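Putative NADPH-dependent oxidoreductase (Desulfitobacterium hafniense DCB-2, PDB 3DB2) probably catalyses the NADPH-dependent oxidation or reduction of a still unidentified substrate, as a two-domain oxidoreductase of the GFO/IDH/MocA type. Local coordinates at residues 16-21 against 43-48; 74-79 against 96-101. One frame throughout, in Å; residues are numbered along the deposited sequence. Where two conformers were deposited one is given.

In the fold
Contact 1 and contact 2 both belong to the Rossmann-type domain, yet they join different kinds of element. Contact 1 pairs helix 15-24 with helix 40-50 towards the outer part of the chain, its centre about 20 Å from the chain's centre; its middle is an aromatic pair, F46 buried and Y18 partly exposed, with an exposed lysine at the border. Contact 2 lies deeper, about 11 Å from that centre, and joins the loops that follow strands 69-72 and 92-96; there a buried histidine is held by backbone carbonyls. The two centres are about 18 Å apart. A probable hydrogen bond from W16 NE1 to E96 OE2 ties residues 16-21 to 96-101, and the selenium of M20 packs on the same carboxylate.

Contact 1: residues 16-21 against 43-48; sequences WAYVMA and REKFGK
The phenol oxygen of Y18 ends against the backbone of helix 40-50, where K45 and F46 both touch it. Y18 OH lies 3.2 Å from K45 CG and 3.5 Å from F46 CB. The amide N of F46 is 3.1 Å from Y18 OH, but the angle is too poor for a hydrogen bond; what F46 and K45 offer the hydroxyl here is packing. The tyrosine ring lies beside its own backbone N, CG anti to the carbonyl carbon (chi1 -71°), which carries the phenol across the gap between the helices. The aliphatic chain of K45 crosses the tyrosine at about a right angle.

F46 meets Y18 in a T-shaped stack: the phenylalanine edge points at one face of the tyrosine, with the planes at 80° and the centroids 5.1 Å apart. F46 CD2 leads, 3.7 Å from Y18 CZ and displaced towards the rim of the phenol. The segments 16-21 and 43-48 run almost parallel, their axes 9° apart, as expected for two helices following successive strands of a Rossmann fold. A17 belongs to a GxGxxA pattern consistent with the dinucleotide-binding turn, and its small side chain leaves F46 close to the backbone: A17 O lies near the plane of the phenylalanine ring, 3.8 Å from F46 CE2. One helical turn on, A21 CB packs obliquely on F46 CZ at 4.1 Å. An alanine in place of Y18 removes the face on which F46 rests and would probably leave the phenylalanine edge and the K45 chain without their packing partner. F46 also packs on L32 and C35 of strand 30-36 and meets the ring of Y50. W16 and M20, for their part, reach helix 302-316.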
loop_
_atom_site.group_PDB
_atom_site.type_symbol
_atom_site.label_atom_id
_atom_site.label_comp_id
_atom_site.label_asym_id
_atom_site.label_seq_id
_atom_site.Cartn_x
_atom_site.Cartn_y
_atom_site.Cartn_z
ATOM N N TRP C 16 -23.600 18.937 2.625
ATOM C CA TRP C 16 -23.648 17.925 1.575
ATOM C C TRP C 16 -24.976 17.985 0.847
ATOM O O TRP C 16 -25.019 17.754 -0.361
ATOM C CB TRP C 16 -23.370 16.517 2.152
ATOM C CG TRP C 16 -23.151 15.571 0.999
ATOM C CD1 TRP C 16 -23.947 14.510 0.664
ATOM C CD2 TRP C 16 -22.077 15.615 0.045
ATOM N NE1 TRP C 16 -23.428 13.889 -0.446
ATOM C CE2 TRP C 16 -22.284 14.548 -0.840
ATOM C CE3 TRP C 16 -20.965 16.452 -0.138
ATOM C CZ2 TRP C 16 -21.413 14.296 -1.901
ATOM C CZ3 TRP C 16 -20.092 16.210 -1.191
ATOM C CH2 TRP C 16 -20.344 15.130 -2.047
ATOM N N ALA C 17 -26.083 18.337 1.515
ATOM C CA ALA C 17 -27.322 18.502 0.766
ATOM C C ALA C 17 -27.242 19.482 -0.378
ATOM O O ALA C 17 -27.876 19.333 -1.419
ATOM C CB ALA C 17 -28.418 18.969 1.730
ATOM N N TYR C 18 -26.481 20.568 -0.209
ATOM C CA TYR C 18 -26.315 21.587 -1.229
ATOM C C TYR C 18 -25.361 21.136 -2.350
ATOM O O TYR C 18 -25.517 21.401 -3.535
ATOM C CB TYR C 18 -25.761 22.856 -0.566
ATOM C CG TYR C 18 -26.727 23.599 0.330
ATOM C CD1 TYR C 18 -27.099 23.158 1.585
ATOM C CD2 TYR C 18 -27.293 24.780 -0.126
ATOM C CE1 TYR C 18 -27.997 23.859 2.375
ATOM C CE2 TYR C 18 -28.183 25.494 0.649
ATOM C CZ TYR C 18 -28.531 25.039 1.897
ATOM O OH TYR C 18 -29.425 25.796 2.627
ATOM N N VAL C 19 -24.285 20.464 -1.967
ATOM C CA VAL C 19 -23.403 19.892 -2.996
ATOM C C VAL C 19 -24.211 18.950 -3.877
ATOM O O VAL C 19 -24.034 19.035 -5.096
ATOM C CB VAL C 19 -22.214 19.170 -2.363
ATOM C CG1 VAL C 19 -21.364 18.383 -3.358
ATOM C CG2 VAL C 19 -21.346 20.219 -1.673
HETATM N N MSE C 20 -25.062 18.126 -3.251
HETATM C CA MSE C 20 -25.867 17.189 -4.043
HETATM C C MSE C 20 -26.783 17.962 -4.979
HETATM O O MSE C 20 -26.784 17.697 -6.184
HETATM C CB MSE C 20 -26.654 16.221 -3.163
HETATM C CG MSE C 20 -25.874 15.100 -2.477
HETATM SE SE MSE C 20 -24.729 14.051 -3.684
HETATM C CE MSE C 20 -26.160 13.238 -4.710
ATOM N N ALA C 21 -27.547 18.918 -4.438
ATOM C CA ALA C 21 -28.519 19.633 -5.260
ATOM C C ALA C 21 -27.860 20.456 -6.357
ATOM O O ALA C 21 -28.389 20.593 -7.458
ATOM C CB ALA C 21 -29.389 20.515 -4.356
ATOM N N ARG C 43 -34.444 25.013 6.517
ATOM C CA ARG C 43 -35.354 24.814 5.388
ATOM C C ARG C 43 -35.498 26.130 4.640
ATOM O O ARG C 43 -35.669 26.159 3.423
ATOM C CB ARG C 43 -36.722 24.325 5.834
ATOM C CG ARG C 43 -36.694 22.981 6.546
ATOM C CD ARG C 43 -36.745 23.120 8.053
ATOM N NE ARG C 43 -38.005 23.695 8.519
ATOM C CZ ARG C 43 -38.758 23.352 9.540
ATOM N NH1 ARG C 43 -38.448 22.356 10.351
ATOM N NH2 ARG C 43 -39.867 24.060 9.743
ATOM N N GLU C 44 -35.421 27.228 5.387
ATOM C CA GLU C 44 -35.479 28.567 4.803
ATOM C C GLU C 44 -34.515 28.724 3.631
ATOM O O GLU C 44 -34.887 28.998 2.491
ATOM C CB GLU C 44 -35.089 29.580 5.890
ATOM C CG GLU C 44 -36.111 29.694 7.003
ATOM C CD GLU C 44 -37.485 30.144 6.549
ATOM O OE1 GLU C 44 -38.221 30.728 7.387
ATOM O OE2 GLU C 44 -37.857 29.929 5.374
ATOM N N LYS C 45 -33.250 28.591 3.958
ATOM C CA LYS C 45 -32.113 28.833 3.071
ATOM C C LYS C 45 -32.215 27.908 1.873
ATOM O O LYS C 45 -32.168 28.289 0.704
ATOM C CB LYS C 45 -30.876 28.616 3.924
ATOM C CG LYS C 45 -29.563 28.887 3.237
ATOM C CD LYS C 45 -28.462 29.141 4.252
ATOM C CE LYS C 45 -27.090 28.968 3.607
ATOM N NZ LYS C 45 -27.017 29.574 2.247
ATOM N N PHE C 46 -32.394 26.608 2.133
ATOM C CA PHE C 46 -32.367 25.633 1.035
ATOM C C PHE C 46 -33.458 25.900 0.023
ATOM O O PHE C 46 -33.273 26.030 -1.199
ATOM C CB PHE C 46 -32.465 24.239 1.680
ATOM C CG PHE C 46 -32.202 23.108 0.694
ATOM C CD1 PHE C 46 -33.247 22.575 -0.025
ATOM C CD2 PHE C 46 -30.920 22.616 0.507
ATOM C CE1 PHE C 46 -33.070 21.556 -0.944
ATOM C CE2 PHE C 46 -30.721 21.596 -0.413
ATOM C CZ PHE C 46 -31.783 21.082 -1.136
ATOM N N GLY C 47 -34.715 26.012 0.500
ATOM C CA GLY C 47 -35.827 26.231 -0.407
ATOM C C GLY C 47 -35.691 27.485 -1.227
ATOM O O GLY C 47 -36.139 27.570 -2.374
ATOM N N LYS C 48 -35.066 28.520 -0.665
ATOM C CA LYS C 48 -34.889 29.747 -1.470
ATOM C C LYS C 48 -33.828 29.515 -2.535
ATOM O O LYS C 48 -34.007 29.773 -3.723
ATOM C CB LYS C 48 -34.555 30.878 -0.504
ATOM C CG LYS C 48 -34.405 32.246 -1.143
ATOM C CD LYS C 48 -34.084 33.326 -0.110
#

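Contact 2: residues 74-79 against 96-101; sequences VPNDKH and EKPISV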
loop_
_atom_site.group_PDB
_atom_site.type_symbol
_atom_site.label_atom_id
_atom_site.label_comp_id
_atom_site.label_asym_id
_atom_site.label_seq_id
_atom_site.Cartn_x
_atom_site.Cartn_y
_atom_site.Cartn_z
ATOM N N VAL C 74 -28.853 13.053 6.004
ATOM C CA VAL C 74 -28.926 13.218 7.451
ATOM C C VAL C 74 -27.778 12.460 8.104
ATOM O O VAL C 74 -27.148 11.686 7.362
ATOM C CB VAL C 74 -30.272 12.698 7.966
ATOM C CG1 VAL C 74 -31.437 13.347 7.233
ATOM C CG2 VAL C 74 -30.306 11.176 7.807
ATOM N N PRO C 75 -27.502 12.651 9.382
ATOM C CA PRO C 75 -26.407 11.908 10.005
ATOM C C PRO C 75 -26.540 10.391 9.949
ATOM O O PRO C 75 -27.649 9.881 10.041
ATOM C CB PRO C 75 -26.481 12.307 11.491
ATOM C CG PRO C 75 -27.271 13.565 11.537
ATOM C CD PRO C 75 -28.154 13.575 10.335
ATOM N N ASN C 76 -25.402 9.688 9.829
ATOM C CA ASN C 76 -25.418 8.252 9.605
ATOM C C ASN C 76 -26.288 7.451 10.563
ATOM O O ASN C 76 -26.763 6.375 10.174
ATOM C CB ASN C 76 -23.997 7.634 9.700
ATOM C CG ASN C 76 -23.193 8.229 8.540
ATOM O OD1 ASN C 76 -23.784 8.644 7.530
ATOM N ND2 ASN C 76 -21.875 8.302 8.689
ATOM N N ASP C 77 -26.444 7.922 11.780
ATOM C CA ASP C 77 -27.175 7.178 12.806
ATOM C C ASP C 77 -28.681 7.448 12.691
ATOM O O ASP C 77 -29.514 6.771 13.303
ATOM C CB ASP C 77 -26.643 7.471 14.195
ATOM C CG ASP C 77 -26.951 8.857 14.711
ATOM O OD1 ASP C 77 -26.714 9.808 13.938
ATOM O OD2 ASP C 77 -27.425 8.960 15.871
ATOM N N LYS C 78 -29.041 8.399 11.854
ATOM C CA LYS C 78 -30.448 8.659 11.575
ATOM C C LYS C 78 -30.906 8.098 10.249
ATOM O O LYS C 78 -32.072 8.220 9.863
ATOM C CB LYS C 78 -30.598 10.178 11.665
ATOM C CG LYS C 78 -30.261 10.750 13.041
ATOM C CD LYS C 78 -30.818 9.919 14.178
ATOM C CE LYS C 78 -31.128 10.713 15.432
ATOM N NZ LYS C 78 -31.537 9.826 16.568
ATOM N N HIS C 79 -30.013 7.458 9.490
ATOM C CA HIS C 79 -30.416 6.919 8.189
ATOM C C HIS C 79 -31.558 5.922 8.316
ATOM O O HIS C 79 -32.532 5.961 7.546
ATOM C CB HIS C 79 -29.205 6.269 7.497
ATOM C CG HIS C 79 -28.175 7.204 6.942
ATOM N ND1 HIS C 79 -27.043 6.739 6.306
ATOM C CD2 HIS C 79 -28.049 8.553 6.899
ATOM C CE1 HIS C 79 -26.281 7.740 5.902
ATOM N NE2 HIS C 79 -26.871 8.866 6.248
ATOM N N GLU C 96 -27.216 8.831 1.357
ATOM C CA GLU C 96 -25.789 9.026 1.202
ATOM C C GLU C 96 -25.070 7.856 1.868
ATOM O O GLU C 96 -25.575 7.155 2.741
ATOM C CB GLU C 96 -25.243 10.274 1.877
ATOM C CG GLU C 96 -24.902 11.364 0.880
ATOM C CD GLU C 96 -23.906 10.883 -0.159
ATOM O OE1 GLU C 96 -23.177 9.884 0.024
ATOM O OE2 GLU C 96 -23.882 11.555 -1.212
ATOM N N LYS C 97 -23.825 7.661 1.443
ATOM C CA LYS C 97 -23.006 6.615 1.972
ATOM C C LYS C 97 -22.556 6.786 3.454
ATOM O O LYS C 97 -22.467 8.035 3.734
ATOM C CB LYS C 97 -21.714 6.316 1.219
ATOM C CG LYS C 97 -21.024 7.490 0.599
ATOM C CD LYS C 97 -20.599 8.594 1.542
ATOM C CE LYS C 97 -19.430 8.147 2.413
ATOM N NZ LYS C 97 -18.552 9.347 2.640
ATOM N N PRO C 98 -22.207 5.939 4.437
ATOM C CA PRO C 98 -22.240 4.451 4.767
ATOM C C PRO C 98 -23.775 4.382 4.810
ATOM O O PRO C 98 -24.347 5.406 5.220
ATOM C CB PRO C 98 -21.488 4.238 6.017
ATOM C CG PRO C 98 -21.594 5.555 6.709
ATOM C CD PRO C 98 -21.620 6.599 5.637
ATOM N N ILE C 99 -24.331 3.262 4.432
ATOM C CA ILE C 99 -25.738 2.953 4.679
ATOM C C ILE C 99 -26.086 3.277 6.119
ATOM O O ILE C 99 -27.149 3.846 6.402
ATOM C CB ILE C 99 -26.022 1.495 4.328
ATOM C CG1 ILE C 99 -27.451 1.087 4.687
ATOM C CG2 ILE C 99 -25.067 0.516 4.982
ATOM C CD1 ILE C 99 -27.875 -0.178 3.957
ATOM N N SER C 100 -25.181 2.968 7.040
ATOM C CA SER C 100 -25.262 3.296 8.447
ATOM C C SER C 100 -23.904 3.050 9.091
ATOM O O SER C 100 -23.013 2.583 8.390
ATOM C CB SER C 100 -26.309 2.408 9.131
ATOM O OG SER C 100 -25.988 1.036 9.088
ATOM N N VAL C 101 -23.726 3.317 10.370
ATOM C CA VAL C 101 -22.491 2.869 11.028
ATOM C C VAL C 101 -22.725 1.646 11.893
ATOM O O VAL C 101 -21.761 0.998 12.347
ATOM C CB VAL C 101 -21.838 4.025 11.799
ATOM C CG1 VAL C 101 -21.173 4.915 10.756
ATOM C CG2 VAL C 101 -22.807 4.831 12.646
#
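H79 gives its ND1 hydrogen to the carbonyl oxygen of I99 over 2.9 Å, at an N-H...O angle of 153°. The acceptor lies in the imidazole plane, whereas the donor stands 65° out of the I99 carbonyl plane. CE1 of H79 comes within 3.1 Å of P98 O and 3.3 Å of E96 O; P98 O and I99 O lie at the ring's edge, and E96 O approaches obliquely. From its far nitrogen, H79 NE2 makes a weak hydrogen bond to V74 O (3.0 Å), and N76 CA covers the centre of one ring face; with the ND1 bond these probably limit its rotation.

Beside the histidine, the side chains of N76 and P98 cross at about a right angle, with N76 ND2 3.4 Å from P98 CG, while V101 CG1 packs on N76. The cis peptide before P98 shapes the E-K-P turn characteristic of GFO/IDH/MocA proteins. Within it, K97 N donates a hydrogen bond to E96 OE1 (2.7 Å); E96 OE2 has W16 as its partner, and S100 OG is hydrogen-bonded to S102 O.

The histidine lies on helix 79-88, E96 belongs to strand 92-96, and beyond S100 and I99 lie helices 103-116 and 324-343.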